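Local coordinates for nitrite oxidoreductase subunit C (Kuenenia stuttgartiensis, PDB 7B04), which binds heme b and calcium and probably passes electrons as the heme-carrying subunit of the nitrite oxidoreductase complex of an anammox bacterium, at residues K46-V51 with W311-L316; S97-A102 with Q112-D117; W165-D170 with R231-L236. All blocks are in the same frame, centred on the assembly; numbering follows the deposited sequence.

In the fold
The three contacts lie progressively nearer the centre of the chain, their centres about 19, 13 and 4 Å from it. Contact 1 pairs two parallel strands, and its residue L49 meets the hairpin of contact 2: L49 CD1 lies 3.5 Å from A102 CB, and the two centres are 14 Å apart. Contact 2 meets contact 3 through two indoles, W115 CH2 lying 3.8 Å from W167 CZ3. Contacts 1 and 3, with centres 23 Å apart, do not touch. Closeness to the heme follows the same order: the side chain of L314 is about 13 Å from it, that of V113 about 10 Å, and H166 lies against it. D117 and D235 bind separate calcium ions.

Contact 1: residues K46-V51 with W311-L316; sequences KEVLNV and WHPLSL
L49, N50 and V51 pair in parallel with L314, S315 and L316, joining the N-terminal part of the chain to strand 306-316 near its end. L49 bonds the 311-316 segment through both its N and its O: N donates to P313 O at 3.0 Å, coming from 36° above the carbonyl plane, and O accepts S315 N at 2.9 Å. One step on, V51 N donates to S315 O at 2.8 Å. P313 closes the ladder, for without an N-H it cannot bond E47 O, which meets P313 CD instead, at 3.4 Å. The pairing is consistent with the beta-sandwich of the ethylbenzene dehydrogenase (DOMON) family, L49, V51, L314 and L316 lying on the buried face. There L314 carries the packing. With CG swung opposite its backbone N (chi1 162°), its CD1 lies 3.5 Å from L49 CD1, the two leucines running side by side, and also reaches V51 CG2. L316 CG meets V51 CB at 4.1 Å. F281, F289 and A102 pack against this buried face. At the more exposed start, V48 crosses P313 at about a right angle, its CG2 touching P313 CB at 3.7 Å, while V48 CG1 reaches S315 CB.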
loop_
_atom_site.group_PDB
_atom_site.type_symbol
_atom_site.label_atom_id
_atom_site.label_comp_id
_atom_site.label_asym_id
_atom_site.label_seq_id
_atom_site.Cartn_x
_atom_site.Cartn_y
_atom_site.Cartn_z
ATOM N N LYS C 46 -39.455 -48.302 27.299
ATOM C CA LYS C 46 -40.442 -48.898 28.190
ATOM C C LYS C 46 -40.625 -48.140 29.500
ATOM O O LYS C 46 -41.748 -48.084 30.014
ATOM C CB LYS C 46 -40.060 -50.349 28.497
ATOM C CG LYS C 46 -40.108 -51.271 27.287
ATOM N N GLU C 47 -39.570 -47.540 30.046
ATOM C CA GLU C 47 -39.707 -46.778 31.279
ATOM C C GLU C 47 -40.374 -45.441 30.987
ATOM O O GLU C 47 -40.024 -44.753 30.024
ATOM C CB GLU C 47 -38.350 -46.568 31.951
ATOM C CG GLU C 47 -38.460 -46.049 33.380
ATOM C CD GLU C 47 -37.122 -45.986 34.089
ATOM O OE1 GLU C 47 -37.109 -45.749 35.316
ATOM O OE2 GLU C 47 -36.084 -46.179 33.421
ATOM N N VAL C 48 -41.318 -45.063 31.842
ATOM C CA VAL C 48 -42.146 -43.884 31.623
ATOM C C VAL C 48 -41.684 -42.759 32.535
ATOM O O VAL C 48 -41.370 -42.978 33.712
ATOM C CB VAL C 48 -43.634 -44.212 31.864
ATOM C CG1 VAL C 48 -44.496 -42.960 31.739
ATOM C CG2 VAL C 48 -44.103 -45.285 30.891
ATOM N N LEU C 49 -41.655 -41.548 31.987
ATOM C CA LEU C 49 -41.333 -40.349 32.744
ATOM C C LEU C 49 -42.644 -39.768 33.258
ATOM O O LEU C 49 -43.505 -39.367 32.467
ATOM C CB LEU C 49 -40.578 -39.348 31.869
ATOM C CG LEU C 49 -39.877 -38.139 32.500
ATOM C CD1 LEU C 49 -40.848 -36.997 32.702
ATOM C CD2 LEU C 49 -39.207 -38.505 33.813
ATOM N N ASN C 50 -42.793 -39.726 34.576
ATOM C CA ASN C 50 -44.020 -39.268 35.209
ATOM C C ASN C 50 -43.828 -37.844 35.713
ATOM O O ASN C 50 -42.893 -37.570 36.474
ATOM C CB ASN C 50 -44.406 -40.200 36.358
ATOM C CG ASN C 50 -45.807 -39.950 36.870
ATOM O OD1 ASN C 50 -46.572 -39.188 36.281
ATOM N ND2 ASN C 50 -46.151 -40.592 37.981
ATOM N N VAL C 51 -44.712 -36.944 35.293
ATOM C CA VAL C 51 -44.677 -35.557 35.740
ATOM C C VAL C 51 -45.513 -35.481 37.011
ATOM O O VAL C 51 -46.740 -35.603 36.970
ATOM C CB VAL C 51 -45.208 -34.602 34.664
ATOM C CG1 VAL C 51 -45.104 -33.172 35.137
ATOM C CG2 VAL C 51 -44.443 -34.778 33.380
ATOM N N TRP C 311 -37.934 -42.752 21.226
ATOM C CA TRP C 311 -38.946 -41.960 21.907
ATOM C C TRP C 311 -39.108 -42.474 23.332
ATOM O O TRP C 311 -39.072 -43.683 23.579
ATOM C CB TRP C 311 -40.278 -42.029 21.162
ATOM C CG TRP C 311 -40.312 -41.196 19.921
ATOM C CD1 TRP C 311 -40.272 -41.640 18.631
ATOM C CD2 TRP C 311 -40.388 -39.767 19.852
ATOM N NE1 TRP C 311 -40.324 -40.576 17.763
ATOM C CE2 TRP C 311 -40.393 -39.415 18.487
ATOM C CE3 TRP C 311 -40.453 -38.752 20.811
ATOM C CZ2 TRP C 311 -40.461 -38.091 18.059
ATOM C CZ3 TRP C 311 -40.520 -37.437 20.384
ATOM C CH2 TRP C 311 -40.525 -37.119 19.020
ATOM N N HIS C 312 -39.296 -41.561 24.270
ATOM C CA HIS C 312 -39.547 -42.024 25.624
ATOM C C HIS C 312 -40.954 -41.639 26.061
ATOM O O HIS C 312 -41.388 -40.510 25.812
ATOM C CB HIS C 312 -38.532 -41.431 26.609
ATOM C CG HIS C 312 -37.129 -41.911 26.400
ATOM N ND1 HIS C 312 -36.665 -43.100 26.921
ATOM C CD2 HIS C 312 -36.091 -41.365 25.726
ATOM C CE1 HIS C 312 -35.399 -43.264 26.576
ATOM N NE2 HIS C 312 -35.027 -42.225 25.851
ATOM N N PRO C 313 -41.686 -42.541 26.710
ATOM C CA PRO C 313 -43.054 -42.210 27.120
ATOM C C PRO C 313 -43.063 -41.162 28.219
ATOM O O PRO C 313 -42.162 -41.092 29.057
ATOM C CB PRO C 313 -43.610 -43.546 27.628
ATOM C CG PRO C 313 -42.724 -44.584 27.031
ATOM C CD PRO C 313 -41.367 -43.953 26.966
ATOM N N LEU C 314 -44.109 -40.341 28.203
ATOM C CA LEU C 314 -44.281 -39.276 29.180
ATOM C C LEU C 314 -45.730 -39.272 29.633
ATOM O O LEU C 314 -46.634 -39.326 28.797
ATOM C CB LEU C 314 -43.907 -37.918 28.575
ATOM C CG LEU C 314 -44.440 -36.692 29.311
ATOM C CD1 LEU C 314 -43.543 -36.417 30.483
ATOM C CD2 LEU C 314 -44.504 -35.482 28.400
ATOM N N SER C 315 -45.950 -39.212 30.945
ATOM C CA SER C 315 -47.293 -39.150 31.506
ATOM C C SER C 315 -47.399 -37.977 32.469
ATOM O O SER C 315 -46.483 -37.725 33.258
ATOM C CB SER C 315 -47.657 -40.453 32.230
ATOM O OG SER C 315 -48.935 -40.357 32.835
ATOM N N LEU C 316 -48.518 -37.263 32.400
ATOM C CA LEU C 316 -48.813 -36.163 33.308
ATOM C C LEU C 316 -49.861 -36.603 34.321
ATOM O O LEU C 316 -50.902 -37.151 33.944
ATOM C CB LEU C 316 -49.298 -34.930 32.542
ATOM C CG LEU C 316 -48.218 -34.003 31.980
ATOM C CD1 LEU C 316 -47.574 -34.596 30.735
ATOM C CD2 LEU C 316 -48.795 -32.629 31.687
#

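Contact 2: residues S97-A102 with Q112-D117; sequences SAEIKA and QVIWDD. With CA (calcium ion), chain B.
E99 and I114 bond each other twice through their backbones, E99 N to I114 O and I114 N to E99 O, each at 2.8 Å and each donor in the carbonyl plane. K101 and Q112 form the next hydrogen-bonded pair, with Q112 N to K101 O at 2.8 Å tilted 32° from the carbonyl plane. The E99 chain bends at its second torsion (chi2 -135°), which lays its carboxylate over the strand opposite. OE2 of E99 then comes 3.3 Å from I114 CD1 and 3.6 Å from Q112 OE1; these two oxygens are acceptors with no hydrogen bond between them, their groups almost parallel, 5° apart. Q112 runs alongside the K101 methylenes, whose amine makes a weak hydrogen bond with F71 O. Strands 97-104 and 108-116 form an antiparallel beta hairpin of the heme-binding domain, flanked by strands 77-80 and 262-270. Its other face is apolar: A98 CB meets W115 CB at 4.1 Å, and the I100-V113 non-hydrogen-bonded pair lies beside it. M291 covers A98 and I100, F289 also lies on I100, and the W115 ring meets that of W263. Past the strand, D117 OD2 binds a calcium ion at 2.3 Å, with T119, N121, D132 and N295.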
loop_
_atom_site.group_PDB
_atom_site.type_symbol
_atom_site.label_atom_id
_atom_site.label_comp_id
_atom_site.label_asym_id
_atom_site.label_seq_id
_atom_site.Cartn_x
_atom_site.Cartn_y
_atom_site.Cartn_z
ATOM N N SER C 97 -25.148 -40.731 29.406
ATOM C CA SER C 97 -26.401 -40.836 30.137
ATOM C C SER C 97 -26.846 -39.455 30.594
ATOM O O SER C 97 -26.040 -38.530 30.723
ATOM C CB SER C 97 -26.278 -41.784 31.339
ATOM O OG SER C 97 -25.395 -41.262 32.315
ATOM N N ALA C 98 -28.149 -39.324 30.834
ATOM C CA ALA C 98 -28.703 -38.093 31.378
ATOM C C ALA C 98 -29.936 -38.415 32.213
ATOM O O ALA C 98 -30.784 -39.212 31.804
ATOM C CB ALA C 98 -29.059 -37.099 30.268
ATOM N N GLU C 99 -30.019 -37.789 33.384
ATOM C CA GLU C 99 -31.180 -37.882 34.257
ATOM C C GLU C 99 -32.202 -36.814 33.883
ATOM O O GLU C 99 -31.844 -35.658 33.646
ATOM C CB GLU C 99 -30.749 -37.715 35.716
ATOM C CG GLU C 99 -31.828 -37.959 36.755
ATOM C CD GLU C 99 -31.831 -36.896 37.841
ATOM O OE1 GLU C 99 -31.775 -37.261 39.034
ATOM O OE2 GLU C 99 -31.889 -35.694 37.502
ATOM N N ILE C 100 -33.475 -37.206 33.816
ATOM C CA ILE C 100 -34.557 -36.279 33.492
ATOM C C ILE C 100 -35.679 -36.428 34.512
ATOM O O ILE C 100 -36.159 -37.539 34.761
ATOM C CB ILE C 100 -35.086 -36.477 32.056
ATOM C CG1 ILE C 100 -36.187 -35.455 31.757
ATOM C CG2 ILE C 100 -35.569 -37.903 31.824
ATOM C CD1 ILE C 100 -36.512 -35.311 30.289
ATOM N N LYS C 101 -36.077 -35.311 35.116
ATOM C CA LYS C 101 -37.221 -35.241 36.010
ATOM C C LYS C 101 -38.203 -34.195 35.498
ATOM O O LYS C 101 -37.850 -33.324 34.698
ATOM C CB LYS C 101 -36.800 -34.891 37.444
ATOM C CG LYS C 101 -36.015 -35.974 38.158
ATOM C CD LYS C 101 -35.732 -35.576 39.598
ATOM C CE LYS C 101 -34.950 -36.651 40.328
ATOM N NZ LYS C 101 -34.665 -36.264 41.737
ATOM N N ALA C 102 -39.447 -34.282 35.967
ATOM C CA ALA C 102 -40.476 -33.361 35.503
ATOM C C ALA C 102 -41.567 -33.216 36.554
ATOM O O ALA C 102 -41.952 -34.189 37.209
ATOM C CB ALA C 102 -41.085 -33.820 34.175
ATOM N N GLN C 112 -36.272 -31.079 34.324
ATOM C CA GLN C 112 -34.898 -30.938 34.790
ATOM C C GLN C 112 -34.051 -32.037 34.163
ATOM O O GLN C 112 -34.381 -33.226 34.291
ATOM C CB GLN C 112 -34.846 -31.026 36.317
ATOM C CG GLN C 112 -33.512 -30.692 36.936
ATOM C CD GLN C 112 -33.354 -31.301 38.306
ATOM O OE1 GLN C 112 -33.367 -32.523 38.455
ATOM N NE2 GLN C 112 -33.243 -30.455 39.324
ATOM N N VAL C 113 -32.960 -31.647 33.505
ATOM C CA VAL C 113 -32.067 -32.575 32.821
ATOM C C VAL C 113 -30.668 -32.406 33.405
ATOM O O VAL C 113 -30.162 -31.279 33.515
ATOM C CB VAL C 113 -32.054 -32.340 31.303
ATOM C CG1 VAL C 113 -31.275 -33.433 30.611
ATOM C CG2 VAL C 113 -33.486 -32.263 30.769
ATOM N N ILE C 114 -30.036 -33.527 33.753
ATOM C CA ILE C 114 -28.716 -33.539 34.371
ATOM C C ILE C 114 -27.819 -34.527 33.638
ATOM O O ILE C 114 -28.197 -35.688 33.436
ATOM C CB ILE C 114 -28.798 -33.921 35.860
ATOM C CG1 ILE C 114 -29.468 -32.815 36.669
ATOM C CG2 ILE C 114 -27.425 -34.237 36.408
ATOM C CD1 ILE C 114 -29.749 -33.203 38.103
ATOM N N TRP C 115 -26.628 -34.071 33.262
ATOM C CA TRP C 115 -25.619 -34.929 32.663
ATOM C C TRP C 115 -24.255 -34.443 33.127
ATOM O O TRP C 115 -24.101 -33.305 33.578
ATOM C CB TRP C 115 -25.703 -34.930 31.134
ATOM C CG TRP C 115 -25.269 -33.643 30.502
ATOM C CD1 TRP C 115 -24.042 -33.359 29.976
ATOM C CD2 TRP C 115 -26.063 -32.463 30.331
ATOM N NE1 TRP C 115 -24.025 -32.076 29.483
ATOM C CE2 TRP C 115 -25.252 -31.505 29.690
ATOM C CE3 TRP C 115 -27.378 -32.124 30.657
ATOM C CZ2 TRP C 115 -25.717 -30.231 29.366
ATOM C CZ3 TRP C 115 -27.836 -30.860 30.337
ATOM C CH2 TRP C 115 -27.008 -29.929 29.700
ATOM N N ASP C 116 -23.262 -35.314 33.010
ATOM C CA ASP C 116 -21.913 -35.014 33.471
ATOM C C ASP C 116 -21.049 -34.529 32.323
ATOM O O ASP C 116 -20.970 -35.167 31.276
ATOM C CB ASP C 116 -21.247 -36.220 34.118
ATOM C CG ASP C 116 -22.149 -36.930 35.104
ATOM O OD1 ASP C 116 -22.471 -36.311 36.140
ATOM O OD2 ASP C 116 -22.505 -38.109 34.873
ATOM N N ASP C 117 -20.449 -33.370 32.491
ATOM C CA ASP C 117 -19.495 -32.889 31.498
ATOM C C ASP C 117 -18.432 -32.026 32.160
ATOM O O ASP C 117 -18.726 -31.182 33.003
ATOM C CB ASP C 117 -20.180 -32.251 30.268
ATOM C CG ASP C 117 -19.271 -31.290 29.475
ATOM O OD1 ASP C 117 -18.327 -31.797 28.821
ATOM O OD2 ASP C 117 -19.737 -30.092 29.328
HETATM CA CA CA B . -18.549 -28.787 27.867
#

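Contact 3: residues W165-D170 with R231-L236; sequences WHWKAD and RAVEDL. With CA (calcium ion), chain D; HEM (protoporphyrin IX containing Fe), chain E.
E234 OE2 is gripped by two cations: K168 NZ, a salt bridge of 3.0 Å across the strands, and R209 of nitrite oxidoreductase subunit B. The lysine comes to it from above the carboxylate plane, 41° out of it, brought round by the bend at the last torsion of K168 (chi4 68°). The other oxygen, OE1, is hydrogen-bonded to S246 OG, so both ends of the carboxylate are held. The backbones beneath belong to strands 162-168 and 233-238, part of what is probably a DOMON-like beta-sandwich, and they run antiparallel: E234 N donates to H166 O at 2.7 Å and H166 N to E234 O at 2.9 Å, while K168 N makes a longer bond to A232 O.

In the heme pocket the H166 ring is packed between a heme methyl and the K168 chain. The methyl, CMD, lies over one face toward the rim, 3.5 Å from H166 CG, and K168 CG lies over the centre of the opposite face. Ring atom CE1 of H166 comes 3.3 Å from the propionate carbon CGD of the heme, and L236 CD2 touches H166 CB. An alanine here would remove the ring between heme and lysine and is likely to open a gap beside that propionate and let the K168 chain shift.

On the reverse face of these paired strands, W167 sets its CD1 against V233 CG2 at 3.8 Å. D235 turns OD1 toward W165 and gives OD2 to a calcium ion at 2.5 Å, where Q247, H249, D251 and D278 also bind. With K168 and R209 at its OE2, buried E234 is likely to stay ionised; R209 of subunit B, bonded both to E234 and to the heme, links this contact and the heme to the subunit interface, consistent with a shared network of charge.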
loop_
_atom_site.group_PDB
_atom_site.type_symbol
_atom_site.label_atom_id
_atom_site.label_comp_id
_atom_site.label_asym_id
_atom_site.label_seq_id
_atom_site.Cartn_x
_atom_site.Cartn_y
_atom_site.Cartn_z
ATOM N N TRP C 165 -37.165 -27.843 22.049
ATOM C CA TRP C 165 -36.726 -26.872 23.048
ATOM C C TRP C 165 -35.210 -26.971 23.141
ATOM O O TRP C 165 -34.690 -27.942 23.694
ATOM C CB TRP C 165 -37.355 -27.142 24.413
ATOM C CG TRP C 165 -38.843 -27.083 24.459
ATOM C CD1 TRP C 165 -39.683 -26.624 23.488
ATOM C CD2 TRP C 165 -39.675 -27.499 25.547
ATOM N NE1 TRP C 165 -40.989 -26.731 23.904
ATOM C CE2 TRP C 165 -41.010 -27.264 25.165
ATOM C CE3 TRP C 165 -39.420 -28.048 26.807
ATOM C CZ2 TRP C 165 -42.087 -27.560 25.999
ATOM C CZ3 TRP C 165 -40.489 -28.340 27.632
ATOM C CH2 TRP C 165 -41.806 -28.096 27.225
ATOM N N HIS C 166 -34.498 -25.974 22.624
ATOM C CA HIS C 166 -33.039 -26.016 22.577
ATOM C C HIS C 166 -32.469 -25.062 23.619
ATOM O O HIS C 166 -32.590 -23.841 23.481
ATOM C CB HIS C 166 -32.517 -25.668 21.186
ATOM C CG HIS C 166 -31.048 -25.903 21.024
ATOM N ND1 HIS C 166 -30.326 -25.410 19.957
ATOM C CD2 HIS C 166 -30.165 -26.578 21.796
ATOM C CE1 HIS C 166 -29.062 -25.773 20.080
ATOM N NE2 HIS C 166 -28.937 -26.483 21.187
ATOM N N TRP C 167 -31.837 -25.619 24.650
ATOM C CA TRP C 167 -31.119 -24.818 25.628
ATOM C C TRP C 167 -29.703 -24.552 25.135
ATOM O O TRP C 167 -29.026 -25.455 24.634
ATOM C CB TRP C 167 -31.068 -25.516 26.987
ATOM C CG TRP C 167 -30.163 -24.816 27.953
ATOM C CD1 TRP C 167 -30.435 -23.675 28.650
ATOM C CD2 TRP C 167 -28.827 -25.193 28.307
ATOM N NE1 TRP C 167 -29.356 -23.326 29.426
ATOM C CE2 TRP C 167 -28.354 -24.242 29.230
ATOM C CE3 TRP C 167 -27.986 -26.247 27.937
ATOM C CZ2 TRP C 167 -27.081 -24.312 29.790
ATOM C CZ3 TRP C 167 -26.722 -26.315 28.495
ATOM C CH2 TRP C 167 -26.282 -25.353 29.411
ATOM N N LYS C 168 -29.255 -23.309 25.286
ATOM C CA LYS C 168 -27.927 -22.896 24.858
ATOM C C LYS C 168 -27.188 -22.271 26.032
ATOM O O LYS C 168 -27.703 -21.353 26.679
ATOM C CB LYS C 168 -28.013 -21.912 23.688
ATOM C CG LYS C 168 -28.635 -22.506 22.434
ATOM C CD LYS C 168 -28.658 -21.504 21.295
ATOM C CE LYS C 168 -29.256 -22.112 20.037
ATOM N NZ LYS C 168 -30.709 -22.397 20.195
ATOM N N ALA C 169 -25.979 -22.771 26.301
ATOM C CA ALA C 169 -25.200 -22.262 27.425
ATOM C C ALA C 169 -24.761 -20.824 27.191
ATOM O O ALA C 169 -24.721 -20.021 28.131
ATOM C CB ALA C 169 -23.987 -23.157 27.678
ATOM N N ASP C 170 -24.414 -20.478 25.947
ATOM C CA ASP C 170 -24.000 -19.110 25.658
ATOM C C ASP C 170 -25.142 -18.124 25.866
ATOM O O ASP C 170 -24.905 -16.974 26.251
ATOM C CB ASP C 170 -23.454 -19.011 24.232
ATOM C CG ASP C 170 -24.450 -19.476 23.187
ATOM O OD1 ASP C 170 -25.533 -19.966 23.565
ATOM O OD2 ASP C 170 -24.144 -19.351 21.982
ATOM N N ARG C 231 -33.616 -14.567 26.508
ATOM C CA ARG C 231 -34.109 -15.918 26.692
ATOM C C ARG C 231 -32.922 -16.872 26.686
ATOM O O ARG C 231 -31.864 -16.566 26.131
ATOM C CB ARG C 231 -35.113 -16.206 25.568
ATOM C CG ARG C 231 -35.599 -17.606 25.381
ATOM C CD ARG C 231 -36.816 -17.571 24.469
ATOM N NE ARG C 231 -38.055 -17.514 25.235
ATOM C CZ ARG C 231 -38.811 -16.429 25.361
ATOM N NH1 ARG C 231 -38.448 -15.288 24.790
ATOM N NH2 ARG C 231 -39.924 -16.480 26.081
ATOM N N ALA C 232 -33.103 -18.036 27.315
ATOM C CA ALA C 232 -32.046 -19.038 27.375
ATOM C C ALA C 232 -32.343 -20.306 26.587
ATOM O O ALA C 232 -31.421 -21.096 26.353
ATOM C CB ALA C 232 -31.759 -19.416 28.833
ATOM N N VAL C 233 -33.585 -20.524 26.169
ATOM C CA VAL C 233 -33.973 -21.722 25.435
ATOM C C VAL C 233 -34.751 -21.277 24.207
ATOM O O VAL C 233 -35.663 -20.452 24.315
ATOM C CB VAL C 233 -34.818 -22.682 26.295
ATOM C CG1 VAL C 233 -35.189 -23.928 25.506
ATOM C CG2 VAL C 233 -34.062 -23.063 27.564
ATOM N N GLU C 234 -34.440 -21.862 23.057
ATOM C CA GLU C 234 -35.115 -21.492 21.823
ATOM C C GLU C 234 -36.256 -22.463 21.557
ATOM O O GLU C 234 -36.084 -23.680 21.668
ATOM C CB GLU C 234 -34.136 -21.484 20.648
ATOM C CG GLU C 234 -34.751 -21.046 19.324
ATOM C CD GLU C 234 -33.779 -21.151 18.160
ATOM O OE1 GLU C 234 -33.916 -20.368 17.196
ATOM O OE2 GLU C 234 -32.878 -22.013 18.210
ATOM N N ASP C 235 -37.423 -21.915 21.231
ATOM C CA ASP C 235 -38.603 -22.704 20.914
ATOM C C ASP C 235 -38.673 -22.836 19.400
ATOM O O ASP C 235 -38.771 -21.829 18.692
ATOM C CB ASP C 235 -39.857 -22.036 21.475
ATOM C CG ASP C 235 -41.083 -22.914 21.376
ATOM O OD1 ASP C 235 -41.081 -24.010 21.972
ATOM O OD2 ASP C 235 -42.064 -22.493 20.732
ATOM N N LEU C 236 -38.598 -24.067 18.905
ATOM C CA LEU C 236 -38.457 -24.282 17.473
ATOM C C LEU C 236 -39.109 -25.604 17.071
ATOM O O LEU C 236 -39.412 -26.451 17.914
ATOM C CB LEU C 236 -36.976 -24.189 17.071
ATOM C CG LEU C 236 -35.868 -25.141 17.517
ATOM C CD1 LEU C 236 -34.575 -24.633 16.919
ATOM C CD2 LEU C 236 -35.733 -25.231 19.021
HETATM CA CA CA D . -44.163 -21.136 20.504
HETATM C CHA HEM E . -29.909 -30.257 14.603
HETATM C CHB HEM E . -29.627 -34.765 12.774
HETATM C CHC HEM E . -31.985 -36.336 16.723
HETATM C CHD HEM E . -32.427 -31.791 18.482
HETATM C C1A HEM E . -29.711 -31.311 13.728
HETATM C C2A HEM E . -29.320 -31.202 12.339
HETATM C C3A HEM E . -29.230 -32.443 11.830
HETATM C C4A HEM E . -29.581 -33.387 12.873
HETATM C CMA HEM E . -28.834 -32.831 10.388
HETATM C CAA HEM E . -29.027 -29.862 11.626
HETATM C CBA HEM E . -30.030 -29.600 10.511
HETATM C CGA HEM E . -31.193 -28.826 11.061
HETATM O O1A HEM E . -32.343 -29.076 10.617
HETATM O O2A HEM E . -30.963 -27.973 11.955
HETATM C C1B HEM E . -30.185 -35.610 13.714
HETATM C C2B HEM E . -30.144 -37.059 13.715
HETATM C C3B HEM E . -30.805 -37.498 14.808
HETATM C C4B HEM E . -31.269 -36.331 15.539
HETATM C CMB HEM E . -29.459 -37.878 12.600
HETATM C CAB HEM E . -31.056 -38.946 15.306
HETATM C CBB HEM E . -30.468 -40.039 14.806
HETATM C C1C HEM E . -32.251 -35.261 17.557
HETATM C C2C HEM E . -32.795 -35.348 18.901
HETATM C C3C HEM E . -32.911 -34.109 19.389
HETATM C C4C HEM E . -32.463 -33.174 18.373
HETATM C CMC HEM E . -33.159 -36.652 19.646
HETATM C CAC HEM E . -33.445 -33.734 20.790
HETATM C CBC HEM E . -34.416 -32.832 20.947
HETATM C C1D HEM E . -31.694 -30.989 17.625
HETATM C C2D HEM E . -31.269 -29.620 17.862
HETATM C C3D HEM E . -30.579 -29.205 16.800
HETATM C C4D HEM E . -30.533 -30.289 15.835
HETATM C CMD HEM E . -31.558 -28.769 19.116
HETATM C CAD HEM E . -29.949 -27.804 16.640
HETATM C CBD HEM E . -28.465 -27.838 16.979
HETATM C CGD HEM E . -27.927 -26.431 17.036
HETATM O O1D HEM E . -26.738 -26.256 17.402
HETATM O O2D HEM E . -28.684 -25.476 16.726
HETATM N NA HEM E . -29.866 -32.655 14.007
HETATM N NB HEM E . -30.876 -35.210 14.837
HETATM N NC HEM E . -32.062 -33.917 17.260
HETATM N ND HEM E . -31.220 -31.368 16.372
HETATM FE FE HEM E . -31.124 -33.290 15.381
#